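Local coordinates for G protein alpha subunit (Entamoeba histolytica, PDB 4FID) that binds guanine nucleotides and probably hydrolyses GTP as a heterotrimeric G protein alpha subunit, most likely relaying signals from membrane receptors in a transmembrane pathway, at residues Ala96-Glu101 and Leu122-Lys127; Val230-Leu235 and Met320-Val325; Asn305-Thr310 and Lys316-Leu321. One frame throughout, in Å; residues are numbered along the deposited sequence.

In the fold
Contact 1 lies on the outer reaches of the model, partly buried, with its centre about 38 Å from that of contact 2, on the opposite side of the chain's centre. It joins helices through aromatic rings. Contacts 2 and 3 belong to the nucleotide-binding half: both are buried, both use helix 312-332 and share M320 and L321 of it, and their strands, 230-236 and 301-307, are neighbours in one sheet, with probable hydrogen bonds linking L235 to N305 and T307. Contact 2 is wholly aliphatic. Contact 3, nearer the middle of the chain, mixes aliphatic packing with amide and hydroxyl groups and runs on into the loop that meets GDP.

Contact 1. Residues Ala96-Glu101 and Leu122-Lys127; sequences ALWADE and LFENVK
W98 and F123 carry this contact, the phenylalanine lying over one face of the indole. Its CB sits almost squarely over the five-membered ring, 4.0 Å from the centroid and only 9° off the normal, a CH-pi contact. The CD2 side of its ring reaches the six-membered half, CD2 of F123 being 3.5 Å from CE3 of W98. The planes are inclined at 54° with the six-membered ring centroids 5.2 Å apart, so the pair is oblique. W98 has CG anti to its backbone nitrogen (chi1 -179°), which swings the indole across the gap. Beside it, the extended E124 brings its CG methylene to 4.2 Å from NE1 of W98, a loose van der Waals touch without a hydrogen bond; its OE2 makes a long, weak ion pair with K120.

Further out, Y107 meets the indole edge-to-face, while M53 and L56 of helix 42-62 pack on F123. Just past W98, D100 N-caps the next helix through OD2 to the amide of G102, and its OD1 takes the amides of K68 and Y69. Short helices packed on a long one in this way belong to the all-helical domain of a G protein alpha subunit.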
loop_
_atom_site.group_PDB
_atom_site.type_symbol
_atom_site.label_atom_id
_atom_site.label_comp_id
_atom_site.label_asym_id
_atom_site.label_seq_id
_atom_site.Cartn_x
_atom_site.Cartn_y
_atom_site.Cartn_z
ATOM N N ALA A 96 10.831 -14.868 20.609
ATOM C CA ALA A 96 11.805 -14.297 21.538
ATOM C C ALA A 96 12.443 -13.033 20.959
ATOM O O ALA A 96 12.536 -12.015 21.636
ATOM C CB ALA A 96 12.884 -15.325 21.888
ATOM N N LEU A 97 12.880 -13.106 19.708
ATOM C CA LEU A 97 13.468 -11.950 19.053
ATOM C C LEU A 97 12.531 -10.744 19.085
ATOM O O LEU A 97 12.929 -9.649 19.474
ATOM C CB LEU A 97 13.872 -12.284 17.616
ATOM C CG LEU A 97 15.172 -13.085 17.451
ATOM C CD1 LEU A 97 15.300 -13.673 16.035
ATOM C CD2 LEU A 97 16.388 -12.229 17.813
ATOM N N TRP A 98 11.281 -10.949 18.691
ATOM C CA TRP A 98 10.324 -9.850 18.588
ATOM C C TRP A 98 10.018 -9.260 19.969
ATOM O O TRP A 98 9.615 -8.113 20.085
ATOM C CB TRP A 98 9.057 -10.335 17.881
ATOM C CG TRP A 98 7.980 -9.316 17.670
ATOM C CD1 TRP A 98 6.664 -9.430 18.029
ATOM C CD2 TRP A 98 8.107 -8.043 17.031
ATOM N NE1 TRP A 98 5.969 -8.300 17.670
ATOM C CE2 TRP A 98 6.834 -7.434 17.048
ATOM C CE3 TRP A 98 9.169 -7.361 16.437
ATOM C CZ2 TRP A 98 6.600 -6.174 16.494
ATOM C CZ3 TRP A 98 8.932 -6.107 15.897
ATOM C CH2 TRP A 98 7.662 -5.530 15.932
ATOM N N ALA A 99 10.229 -10.049 21.015
ATOM C CA ALA A 99 10.010 -9.570 22.387
ATOM C C ALA A 99 11.290 -9.029 23.044
ATOM O O ALA A 99 11.256 -8.481 24.140
ATOM C CB ALA A 99 9.396 -10.663 23.235
ATOM N N ASP A 100 12.412 -9.161 22.354
ATOM C CA ASP A 100 13.685 -8.715 22.884
ATOM C C ASP A 100 13.786 -7.191 22.861
ATOM O O ASP A 100 13.392 -6.553 21.894
ATOM C CB ASP A 100 14.818 -9.346 22.079
ATOM C CG ASP A 100 16.175 -8.913 22.558
ATOM O OD1 ASP A 100 16.588 -9.404 23.642
ATOM O OD2 ASP A 100 16.815 -8.088 21.856
ATOM N N GLU A 101 14.324 -6.615 23.928
ATOM C CA GLU A 101 14.403 -5.164 24.081
ATOM C C GLU A 101 15.125 -4.463 22.934
ATOM O O GLU A 101 14.688 -3.418 22.473
ATOM C CB GLU A 101 15.072 -4.825 25.410
ATOM C CG GLU A 101 14.574 -5.696 26.563
ATOM C CD GLU A 101 15.033 -5.207 27.940
ATOM O OE1 GLU A 101 16.104 -4.551 28.043
ATOM O OE2 GLU A 101 14.310 -5.495 28.923
ATOM N N LEU A 122 3.657 -10.134 10.131
ATOM C CA LEU A 122 4.271 -11.451 9.973
ATOM C C LEU A 122 4.687 -12.043 11.320
ATOM O O LEU A 122 4.348 -13.169 11.615
ATOM C CB LEU A 122 5.431 -11.433 8.967
ATOM C CG LEU A 122 4.937 -11.167 7.536
ATOM C CD1 LEU A 122 6.063 -11.074 6.454
ATOM C CD2 LEU A 122 3.917 -12.208 7.181
ATOM N N PHE A 123 5.386 -11.269 12.141
ATOM C CA PHE A 123 5.811 -11.726 13.461
ATOM C C PHE A 123 4.647 -12.126 14.376
ATOM O O PHE A 123 4.674 -13.181 15.009
ATOM C CB PHE A 123 6.685 -10.657 14.127
ATOM C CG PHE A 123 7.866 -10.249 13.279
ATOM C CD1 PHE A 123 8.390 -11.130 12.333
ATOM C CD2 PHE A 123 8.438 -8.988 13.407
ATOM C CE1 PHE A 123 9.461 -10.755 11.535
ATOM C CE2 PHE A 123 9.514 -8.612 12.611
ATOM C CZ PHE A 123 10.028 -9.494 11.680
ATOM N N GLU A 124 3.614 -11.300 14.437
ATOM C CA GLU A 124 2.478 -11.621 15.283
ATOM C C GLU A 124 1.720 -12.855 14.821
ATOM O O GLU A 124 0.890 -13.389 15.554
ATOM C CB GLU A 124 1.549 -10.421 15.394
ATOM C CG GLU A 124 2.187 -9.279 16.172
ATOM C CD GLU A 124 1.415 -7.983 16.088
ATOM O OE1 GLU A 124 0.378 -7.919 15.389
ATOM O OE2 GLU A 124 1.863 -7.015 16.727
ATOM N N ASN A 125 2.015 -13.312 13.607
ATOM C CA ASN A 125 1.288 -14.423 13.011
ATOM C C ASN A 125 2.167 -15.632 12.761
ATOM O O ASN A 125 1.749 -16.576 12.074
ATOM C CB ASN A 125 0.596 -13.981 11.716
ATOM C CG ASN A 125 -0.726 -13.264 11.976
ATOM O OD1 ASN A 125 -1.762 -13.901 12.093
ATOM N ND2 ASN A 125 -0.689 -11.935 12.068
ATOM N N VAL A 126 3.375 -15.607 13.337
ATOM C CA VAL A 126 4.390 -16.630 13.070
ATOM C C VAL A 126 4.000 -18.064 13.481
ATOM O O VAL A 126 4.289 -19.015 12.755
ATOM C CB VAL A 126 5.764 -16.257 13.656
ATOM C CG1 VAL A 126 5.801 -16.500 15.158
ATOM C CG2 VAL A 126 6.845 -17.057 12.961
ATOM N N LYS A 127 3.340 -18.212 14.626
ATOM C CA LYS A 127 2.876 -19.525 15.072
ATOM C C LYS A 127 2.020 -20.189 14.000
ATOM O O LYS A 127 2.107 -21.389 13.791
ATOM C CB LYS A 127 2.075 -19.421 16.368
ATOM C CG LYS A 127 2.869 -19.037 17.611
ATOM C CD LYS A 127 1.912 -18.728 18.770
ATOM C CE LYS A 127 2.636 -18.429 20.082
ATOM N NZ LYS A 127 1.693 -17.972 21.156
#

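Contact 2. Residues Val230-Leu235 and Met320-Val325; sequences VKLIFL and MLAVDV
On the strand that turns V230 and L232 toward A322 and V325, the residue between them, K231, has its NZ gripped by the carbonyl oxygens of A229 and L226. A long, weak ion pair with E300 adds to this. No polar group bridges the strand and the helix: the contact is part of the hydrophobic layer between the central sheet of the Ras-like domain and its C-terminal helix 312-332, in the alpha/beta P-loop fold.

The helix runs nearly antiparallel to the strand, at 162°, with the segment axes 10.5 Å apart at closest. That separation is filled by short aliphatic groups. A322, one of the buried residues, puts its methyl toward the sheet, and the leucine reaches out to it: CD2 of L232 is 3.7 Å from CB of A322. The other branch of the same leucine leans toward the next turn of the helix, with CD1 of L232 4.4 Å from CG1 of V325. L232 thus sits in front of two helix residues three positions apart, its two methyls shared between them.

Around this row the sheet closes in. C187 packs on L232 from the neighbouring strand 187-193, and Y303 of strand 301-307 touches both V230 and V325. The strand itself is held on both sides by backbone bonds, V230 and L232 to A188 and K231 to Y303. I233 faces V302 and, with K231, helix 209-222.

Where the start of the strand segment lies against the end of the helix segment, both valines hold CG1 anti to the backbone nitrogen (chi1 -164° in V230, 169° in V325), and these branches meet obliquely, CG1 of V230 lying 4.1 Å from CG1 of V325.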
loop_
_atom_site.group_PDB
_atom_site.type_symbol
_atom_site.label_atom_id
_atom_site.label_comp_id
_atom_site.label_asym_id
_atom_site.label_seq_id
_atom_site.Cartn_x
_atom_site.Cartn_y
_atom_site.Cartn_z
ATOM N N VAL A 230 -13.419 10.657 -14.398
ATOM C CA VAL A 230 -13.396 11.239 -13.055
ATOM C C VAL A 230 -12.054 10.953 -12.407
ATOM O O VAL A 230 -11.532 9.844 -12.502
ATOM C CB VAL A 230 -14.505 10.647 -12.144
ATOM C CG1 VAL A 230 -14.711 11.523 -10.925
ATOM C CG2 VAL A 230 -15.792 10.539 -12.895
ATOM N N LYS A 231 -11.501 11.946 -11.727
ATOM C CA LYS A 231 -10.209 11.780 -11.082
ATOM C C LYS A 231 -10.355 11.745 -9.563
ATOM O O LYS A 231 -10.808 12.719 -8.940
ATOM C CB LYS A 231 -9.280 12.919 -11.494
ATOM C CG LYS A 231 -9.301 13.253 -12.986
ATOM C CD LYS A 231 -8.788 12.095 -13.835
ATOM C CE LYS A 231 -8.366 12.602 -15.194
ATOM N NZ LYS A 231 -9.410 13.450 -15.820
ATOM N N LEU A 232 -9.957 10.627 -8.973
ATOM C CA LEU A 232 -9.991 10.441 -7.530
ATOM C C LEU A 232 -8.580 10.227 -7.041
ATOM O O LEU A 232 -7.758 9.651 -7.753
ATOM C CB LEU A 232 -10.810 9.192 -7.171
ATOM C CG LEU A 232 -12.322 9.350 -6.993
ATOM C CD1 LEU A 232 -12.934 10.025 -8.222
ATOM C CD2 LEU A 232 -13.008 8.004 -6.683
ATOM N N ILE A 233 -8.294 10.653 -5.818
ATOM C CA ILE A 233 -7.001 10.369 -5.223
ATOM C C ILE A 233 -7.212 9.663 -3.913
ATOM O O ILE A 233 -7.941 10.163 -3.062
ATOM C CB ILE A 233 -6.198 11.644 -4.945
ATOM C CG1 ILE A 233 -5.833 12.335 -6.241
ATOM C CG2 ILE A 233 -4.905 11.316 -4.204
ATOM C CD1 ILE A 233 -4.962 13.531 -6.008
ATOM N N PHE A 234 -6.576 8.510 -3.738
ATOM C CA PHE A 234 -6.599 7.847 -2.440
ATOM C C PHE A 234 -5.283 8.147 -1.765
ATOM O O PHE A 234 -4.222 7.724 -2.214
ATOM C CB PHE A 234 -6.786 6.323 -2.549
ATOM C CG PHE A 234 -8.181 5.884 -2.943
ATOM C CD1 PHE A 234 -9.200 6.807 -3.139
ATOM C CD2 PHE A 234 -8.463 4.529 -3.121
ATOM C CE1 PHE A 234 -10.483 6.394 -3.516
ATOM C CE2 PHE A 234 -9.733 4.100 -3.487
ATOM C CZ PHE A 234 -10.752 5.043 -3.687
ATOM N N LEU A 235 -5.351 8.908 -0.694
ATOM C CA LEU A 235 -4.174 9.197 0.092
ATOM C C LEU A 235 -4.047 8.040 1.062
ATOM O O LEU A 235 -4.695 7.997 2.112
ATOM C CB LEU A 235 -4.360 10.530 0.813
ATOM C CG LEU A 235 -4.651 11.635 -0.214
ATOM C CD1 LEU A 235 -5.409 12.826 0.405
ATOM C CD2 LEU A 235 -3.365 12.093 -0.880
HETATM N N MSE A 320 -17.583 3.033 -1.639
HETATM C CA MSE A 320 -19.015 3.330 -1.684
HETATM C C MSE A 320 -19.306 4.796 -2.012
HETATM O O MSE A 320 -20.052 5.100 -2.944
HETATM C CB MSE A 320 -19.649 2.977 -0.343
HETATM C CG MSE A 320 -20.980 2.288 -0.471
HETATM SE SE MSE A 320 -20.807 0.379 -0.847
HETATM C CE MSE A 320 -20.083 -0.184 0.874
ATOM N N LEU A 321 -18.722 5.702 -1.236
ATOM C CA LEU A 321 -18.744 7.110 -1.582
ATOM C C LEU A 321 -18.313 7.285 -3.028
ATOM O O LEU A 321 -18.941 8.023 -3.791
ATOM C CB LEU A 321 -17.794 7.885 -0.665
ATOM C CG LEU A 321 -18.192 7.748 0.812
ATOM C CD1 LEU A 321 -17.154 8.356 1.761
ATOM C CD2 LEU A 321 -19.569 8.347 1.030
ATOM N N ALA A 322 -17.248 6.591 -3.407
ATOM C CA ALA A 322 -16.715 6.691 -4.762
ATOM C C ALA A 322 -17.729 6.322 -5.849
ATOM O O ALA A 322 -17.790 6.975 -6.893
ATOM C CB ALA A 322 -15.451 5.867 -4.905
ATOM N N VAL A 323 -18.529 5.289 -5.610
ATOM C CA VAL A 323 -19.496 4.847 -6.616
ATOM C C VAL A 323 -20.495 5.966 -6.906
ATOM O O VAL A 323 -20.855 6.231 -8.067
ATOM C CB VAL A 323 -20.255 3.586 -6.155
ATOM C CG1 VAL A 323 -21.192 3.096 -7.234
ATOM C CG2 VAL A 323 -19.269 2.480 -5.773
ATOM N N ASP A 324 -20.930 6.640 -5.844
ATOM C CA ASP A 324 -21.859 7.740 -6.013
ATOM C C ASP A 324 -21.195 8.844 -6.796
ATOM O O ASP A 324 -21.772 9.340 -7.745
ATOM C CB ASP A 324 -22.378 8.254 -4.668
ATOM C CG ASP A 324 -23.253 7.233 -3.951
ATOM O OD1 ASP A 324 -24.090 6.557 -4.610
ATOM O OD2 ASP A 324 -23.094 7.113 -2.717
ATOM N N VAL A 325 -19.976 9.222 -6.422
ATOM C CA VAL A 325 -19.259 10.246 -7.192
ATOM C C VAL A 325 -19.140 9.855 -8.681
ATOM O O VAL A 325 -19.379 10.673 -9.565
ATOM C CB VAL A 325 -17.861 10.582 -6.587
ATOM C CG1 VAL A 325 -17.039 11.443 -7.550
ATOM C CG2 VAL A 325 -18.012 11.280 -5.235
#

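Contact 3. Residues Asn305-Thr310 and Lys316-Leu321; sequences NPTNAT and KRVFML. With GDP (guanosine-5'-diphosphate), chain C.
V318 presents its two methyls to N305 and T307 in van der Waals touches. CG2 of V318 rests against the amide of N305, 3.9 Å from OD1 of N305, while CG1 of V318 is 4.2 Å from CG2 of T307, carbon to carbon, the two side chains crossing at about a right angle. With chi1 at 172°, the valine sends CG1 toward T307 and leaves CG2 for N305. L321 adds a looser touch at the margin, its CD1 4.4 Å from ND2 of N305. On the nucleotide side the packing continues, CG2 of T310 lying 3.4 Å from N3 of the GDP purine. The polar ends look elsewhere: ND2 of N305 bonds to N284, and OG1 of T307 to OD1 of N236.

Strand and helix run nearly antiparallel, the axes 9.7 Å apart, because the chain leaves the sheet, turns at the nucleotide and comes back as helix 312-332. The turn, T307 to T310, probably corresponds to the TCAT motif of G protein alpha subunits, which reads the guanine base.

Hydrogen bonds shape that loop. OG1 of T310 gives its proton to OD1 of N308 at 2.9 Å, the donor tilted 21° from the carbonyl plane. The amide of A309 bonds to OD1 of N236 and makes a weak, bent bond to the base, its N 2.7 Å from O6 of GDP.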
loop_
_atom_site.group_PDB
_atom_site.type_symbol
_atom_site.label_atom_id
_atom_site.label_comp_id
_atom_site.label_asym_id
_atom_site.label_seq_id
_atom_site.Cartn_x
_atom_site.Cartn_y
_atom_site.Cartn_z
ATOM N N ASN A 305 -9.755 11.313 -0.797
ATOM C CA ASN A 305 -10.091 10.674 0.463
ATOM C C ASN A 305 -8.892 9.958 1.003
ATOM O O ASN A 305 -8.164 9.309 0.263
ATOM C CB ASN A 305 -11.248 9.697 0.294
ATOM C CG ASN A 305 -12.201 9.701 1.493
ATOM O OD1 ASN A 305 -11.935 9.078 2.509
ATOM N ND2 ASN A 305 -13.323 10.394 1.356
ATOM N N PRO A 306 -8.661 10.080 2.309
ATOM C CA PRO A 306 -7.569 9.267 2.837
ATOM C C PRO A 306 -8.062 7.834 3.004
ATOM O O PRO A 306 -9.271 7.586 3.148
ATOM C CB PRO A 306 -7.259 9.923 4.194
ATOM C CG PRO A 306 -8.359 10.989 4.412
ATOM C CD PRO A 306 -9.410 10.764 3.375
ATOM N N THR A 307 -7.131 6.893 2.951
ATOM C CA THR A 307 -7.479 5.494 3.085
ATOM C C THR A 307 -6.458 4.688 3.894
ATOM O O THR A 307 -5.264 5.063 4.050
ATOM C CB THR A 307 -7.654 4.827 1.704
ATOM O OG1 THR A 307 -6.375 4.638 1.091
ATOM C CG2 THR A 307 -8.522 5.677 0.794
ATOM N N ASN A 308 -6.960 3.579 4.423
ATOM C CA ASN A 308 -6.133 2.564 5.040
ATOM C C ASN A 308 -6.458 1.225 4.363
ATOM O O ASN A 308 -7.373 0.502 4.763
ATOM C CB ASN A 308 -6.318 2.551 6.563
ATOM C CG ASN A 308 -5.574 1.400 7.241
ATOM O OD1 ASN A 308 -4.778 0.686 6.607
ATOM N ND2 ASN A 308 -5.831 1.208 8.542
ATOM N N ALA A 309 -5.705 0.938 3.303
ATOM C CA ALA A 309 -5.916 -0.227 2.441
ATOM C C ALA A 309 -5.898 -1.611 3.132
ATOM O O ALA A 309 -6.429 -2.582 2.599
ATOM C CB ALA A 309 -4.916 -0.198 1.281
ATOM N N THR A 310 -5.275 -1.716 4.296
ATOM C CA THR A 310 -5.243 -2.989 5.005
ATOM C C THR A 310 -6.460 -3.153 5.912
ATOM O O THR A 310 -6.540 -4.112 6.671
ATOM C CB THR A 310 -3.977 -3.134 5.855
ATOM O OG1 THR A 310 -3.928 -2.068 6.806
ATOM C CG2 THR A 310 -2.750 -3.076 4.975
ATOM N N LYS A 316 -14.253 -0.582 2.018
ATOM C CA LYS A 316 -15.673 -0.735 1.665
ATOM C C LYS A 316 -16.429 0.591 1.785
ATOM O O LYS A 316 -17.078 1.034 0.847
ATOM C CB LYS A 316 -16.354 -1.804 2.528
ATOM C CG LYS A 316 -17.704 -2.312 1.992
ATOM C CD LYS A 316 -18.594 -2.878 3.113
ATOM C CE LYS A 316 -19.747 -3.740 2.551
ATOM N NZ LYS A 316 -20.765 -4.227 3.577
ATOM N N ARG A 317 -16.329 1.235 2.937
ATOM C CA ARG A 317 -17.013 2.503 3.144
ATOM C C ARG A 317 -16.558 3.533 2.110
ATOM O O ARG A 317 -17.380 4.232 1.517
ATOM C CB ARG A 317 -16.808 2.987 4.584
ATOM C CG ARG A 317 -17.274 4.389 4.880
ATOM C CD ARG A 317 -16.819 4.827 6.266
ATOM N NE ARG A 317 -15.379 4.642 6.476
ATOM C CZ ARG A 317 -14.720 4.957 7.597
ATOM N NH1 ARG A 317 -15.359 5.487 8.640
ATOM N NH2 ARG A 317 -13.414 4.742 7.686
ATOM N N VAL A 318 -15.254 3.591 1.860
ATOM C CA VAL A 318 -14.699 4.579 0.941
ATOM C C VAL A 318 -15.019 4.343 -0.539
ATOM O O VAL A 318 -15.319 5.280 -1.279
ATOM C CB VAL A 318 -13.187 4.722 1.113
ATOM C CG1 VAL A 318 -12.628 5.598 0.017
ATOM C CG2 VAL A 318 -12.888 5.310 2.465
ATOM N N PHE A 319 -14.966 3.098 -0.986
ATOM C CA PHE A 319 -15.285 2.861 -2.381
ATOM C C PHE A 319 -16.761 3.152 -2.679
ATOM O O PHE A 319 -17.132 3.488 -3.809
ATOM C CB PHE A 319 -14.898 1.455 -2.817
ATOM C CG PHE A 319 -15.021 1.260 -4.279
ATOM C CD1 PHE A 319 -14.085 1.807 -5.138
ATOM C CD2 PHE A 319 -16.102 0.589 -4.810
ATOM C CE1 PHE A 319 -14.208 1.662 -6.506
ATOM C CE2 PHE A 319 -16.228 0.438 -6.179
ATOM C CZ PHE A 319 -15.276 0.979 -7.027
HETATM N N MSE A 320 -17.583 3.033 -1.639
HETATM C CA MSE A 320 -19.015 3.330 -1.684
HETATM C C MSE A 320 -19.306 4.796 -2.012
HETATM O O MSE A 320 -20.052 5.100 -2.944
HETATM C CB MSE A 320 -19.649 2.977 -0.343
HETATM C CG MSE A 320 -20.980 2.288 -0.471
HETATM SE SE MSE A 320 -20.807 0.379 -0.847
HETATM C CE MSE A 320 -20.083 -0.184 0.874
ATOM N N LEU A 321 -18.722 5.702 -1.236
ATOM C CA LEU A 321 -18.744 7.110 -1.582
ATOM C C LEU A 321 -18.313 7.285 -3.028
ATOM O O LEU A 321 -18.941 8.023 -3.791
ATOM C CB LEU A 321 -17.794 7.885 -0.665
ATOM C CG LEU A 321 -18.192 7.748 0.812
ATOM C CD1 LEU A 321 -17.154 8.356 1.761
ATOM C CD2 LEU A 321 -19.569 8.347 1.030
HETATM P PB GDP C . 1.852 -1.574 -5.387
HETATM O O1B GDP C . 1.787 -2.971 -5.950
HETATM O O2B GDP C . 3.131 -0.914 -5.848
HETATM O O3B GDP C . 0.662 -0.816 -5.919
HETATM O O3A GDP C . 1.835 -1.558 -3.758
HETATM P PA GDP C . 1.417 -2.825 -2.824
HETATM O O1A GDP C . -0.084 -3.020 -2.789
HETATM O O2A GDP C . 2.104 -4.101 -3.278
HETATM O "O5'" GDP C . 1.983 -2.425 -1.360
HETATM C "C5'" GDP C . 2.920 -3.278 -0.694
HETATM C "C4'" GDP C . 2.767 -3.250 0.834
HETATM O "O4'" GDP C . 2.088 -2.075 1.299
HETATM C "C3'" GDP C . 1.999 -4.458 1.371
HETATM O "O3'" GDP C . 2.804 -5.148 2.349
HETATM C "C2'" GDP C . 0.734 -3.877 1.988
HETATM O "O2'" GDP C . 0.299 -4.643 3.126
HETATM C "C1'" GDP C . 1.153 -2.442 2.320
HETATM N N9 GDP C . 0.001 -1.496 2.402
HETATM C C8 GDP C . -0.775 -1.033 1.397
HETATM N N7 GDP C . -1.727 -0.179 1.863
HETATM C C5 GDP C . -1.567 -0.081 3.196
HETATM C C6 GDP C . -2.226 0.636 4.318
HETATM O O6 GDP C . -3.196 1.391 4.121
HETATM N N1 GDP C . -1.760 0.452 5.557
HETATM C C2 GDP C . -0.704 -0.348 5.811
HETATM N N2 GDP C . -0.280 -0.473 7.089
HETATM N N3 GDP C . -0.047 -1.036 4.842
HETATM C C4 GDP C . -0.426 -0.945 3.543
#